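Local structure of receptor-type adenylate cyclase gresag 4.3 (Trypanosoma brucei, 1FX4) at residues A[141-146]-A[154-159]. The protein catalyses, through this catalytic domain, the magnesium-dependent conversion of ATP to cyclic AMP and diphosphate, as a class III adenylyl cyclase of a trypanosome. Residues are numbered along the deposited sequence; the frame is centred on the assembly and turned at random.
Sequences GLCDIR and YDYYGR
Arg146 lays its guanidinium flat over one face of the Tyr157 ring, the planes 16° apart and CZ 3.8 Å from the ring centroid, a stacked cation-pi pair. NH1 sits over the middle of the ring, whereas Tyr157 CD1 lies under the rim of the guanidinium. The arginine chain runs extended from CG to NE and crosses the tyrosine at about a right angle, its CD also resting on the ring, 3.6 Å from Tyr157 CD1. This diagonal reach is possible because Asp144, Arg146, Asp155 and Tyr157 share one face of an antiparallel beta hairpin. Asp144 and Tyr157 form one hydrogen-bonded pair: Tyr157 N gives an almost straight bond of 2.9 Å to Asp144 O, and the amide of Asp144 returns one to Tyr157 O. Arg146 and Asp155 form the other, with Arg146 N 2.8 Å from Asp155 O. Between them Ile145 and Tyr156 face each other as a non-hydrogen-bonded pair and turn their side chains to the other face. With chi1 of Ile145 at -54°, CG1 lies beside the backbone N and CG2 anti to it; CG2 reaches the ring edge of Tyr154, 3.7 Å from CD2, and both branches touch Tyr156 CE2. Cys143 CB approaches the same Tyr156 ring at its edge, 4.1 Å from CD2. Where the strands part, a water donates to Leu142 O and, weakly, to Tyr157 O. Tyr156 N donates a bent 2.7 Å bond to Asp155 OD2, while OD1 makes a salt bridge with Lys58. Tyr156 packs on strands 55-60 and 63-68, its hydroxyl hydrogen-bonded to Pro6 O. Tyr157 packs against Arg127 of the second subunit. Gly158 occupies the N-cap position of helix 159-170, so the hairpin links central strand 134-141 to that helix.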
# COMPACT_ATOMS: atom_id res chain seq x y z
N GLY A 141 17.69 4.25 -13.40
CA GLY A 141 18.44 3.03 -13.65
C GLY A 141 17.68 2.06 -14.53
O GLY A 141 16.50 2.30 -14.84
N LEU A 142 18.34 1.00 -14.97
CA LEU A 142 17.67 -0.01 -15.79
C LEU A 142 16.74 -0.78 -14.87
O LEU A 142 17.10 -1.07 -13.73
CB LEU A 142 18.66 -0.98 -16.45
CG LEU A 142 19.47 -0.57 -17.69
CD1 LEU A 142 18.56 0.04 -18.73
CD2 LEU A 142 20.57 0.38 -17.33
N CYS A 143 15.54 -1.10 -15.36
CA CYS A 143 14.55 -1.82 -14.56
C CYS A 143 14.08 -3.09 -15.25
O CYS A 143 14.16 -3.21 -16.48
CB CYS A 143 13.28 -0.98 -14.40
SG CYS A 143 13.39 0.50 -13.42
N ASP A 144 13.54 -4.01 -14.45
CA ASP A 144 12.91 -5.20 -15.01
C ASP A 144 11.49 -4.69 -15.19
O ASP A 144 10.80 -4.36 -14.22
CB ASP A 144 12.95 -6.37 -14.03
CG ASP A 144 14.31 -7.05 -13.98
OD1 ASP A 144 15.15 -6.78 -14.86
OD2 ASP A 144 14.53 -7.87 -13.06
N ILE A 145 11.10 -4.53 -16.45
CA ILE A 145 9.79 -4.02 -16.80
C ILE A 145 8.78 -5.15 -16.97
O ILE A 145 9.05 -6.13 -17.67
CB ILE A 145 9.87 -3.20 -18.10
CG1 ILE A 145 10.95 -2.11 -17.95
CG2 ILE A 145 8.51 -2.59 -18.45
CD1 ILE A 145 11.20 -1.32 -19.21
N ARG A 146 7.63 -5.03 -16.31
CA ARG A 146 6.59 -6.04 -16.40
C ARG A 146 5.30 -5.46 -16.95
O ARG A 146 4.86 -4.39 -16.53
CB ARG A 146 6.31 -6.68 -15.05
CG ARG A 146 7.44 -7.55 -14.56
CD ARG A 146 7.02 -8.34 -13.35
NE ARG A 146 8.20 -8.83 -12.65
CZ ARG A 146 8.22 -9.14 -11.36
NH1 ARG A 146 7.12 -9.03 -10.63
NH2 ARG A 146 9.37 -9.53 -10.80
N TYR A 154 1.94 -1.19 -16.88
CA TYR A 154 3.35 -1.54 -16.78
C TYR A 154 3.81 -1.34 -15.35
O TYR A 154 3.35 -0.42 -14.68
CB TYR A 154 4.21 -0.67 -17.69
CG TYR A 154 4.15 -1.04 -19.16
CD1 TYR A 154 3.13 -0.57 -19.97
CD2 TYR A 154 5.12 -1.87 -19.71
CE1 TYR A 154 3.07 -0.91 -21.32
CE2 TYR A 154 5.08 -2.22 -21.06
CZ TYR A 154 4.05 -1.74 -21.86
OH TYR A 154 4.01 -2.09 -23.18
N ASP A 155 4.67 -2.23 -14.88
CA ASP A 155 5.23 -2.12 -13.54
C ASP A 155 6.74 -2.27 -13.65
O ASP A 155 7.26 -2.74 -14.67
CB ASP A 155 4.66 -3.16 -12.58
CG ASP A 155 4.72 -2.72 -11.11
OD1 ASP A 155 3.97 -3.29 -10.30
OD2 ASP A 155 5.51 -1.80 -10.76
N TYR A 156 7.44 -1.84 -12.61
CA TYR A 156 8.89 -1.85 -12.59
C TYR A 156 9.40 -2.47 -11.31
O TYR A 156 9.10 -2.00 -10.22
CB TYR A 156 9.39 -0.41 -12.76
CG TYR A 156 8.76 0.24 -13.98
CD1 TYR A 156 7.51 0.84 -13.90
CD2 TYR A 156 9.38 0.17 -15.22
CE1 TYR A 156 6.86 1.32 -15.04
CE2 TYR A 156 8.75 0.65 -16.36
CZ TYR A 156 7.49 1.23 -16.27
OH TYR A 156 6.83 1.66 -17.39
N TYR A 157 10.18 -3.53 -11.46
CA TYR A 157 10.74 -4.27 -10.33
C TYR A 157 12.25 -4.31 -10.42
O TYR A 157 12.84 -3.93 -11.43
CB TYR A 157 10.20 -5.70 -10.33
CG TYR A 157 8.73 -5.79 -10.03
CD1 TYR A 157 7.77 -5.71 -11.05
CD2 TYR A 157 8.28 -5.92 -8.72
CE1 TYR A 157 6.40 -5.76 -10.76
CE2 TYR A 157 6.91 -5.98 -8.42
CZ TYR A 157 5.99 -5.90 -9.45
OH TYR A 157 4.64 -5.94 -9.16
N GLY A 158 12.88 -4.79 -9.36
CA GLY A 158 14.33 -4.88 -9.35
C GLY A 158 14.95 -3.87 -8.41
O GLY A 158 14.25 -3.06 -7.79
N ARG A 159 16.28 -3.90 -8.31
CA ARG A 159 17.00 -3.01 -7.42
C ARG A 159 16.74 -1.52 -7.70
O ARG A 159 16.73 -0.72 -6.78
CB ARG A 159 18.51 -3.31 -7.45
CG ARG A 159 18.88 -4.71 -6.93
CD ARG A 159 20.39 -4.89 -6.71
NE ARG A 159 21.18 -4.50 -7.88
CZ ARG A 159 21.24 -5.19 -9.02
NH1 ARG A 159 20.55 -6.33 -9.16
NH2 ARG A 159 21.95 -4.72 -10.04
O HOH W 1 15.91 -2.70 -11.58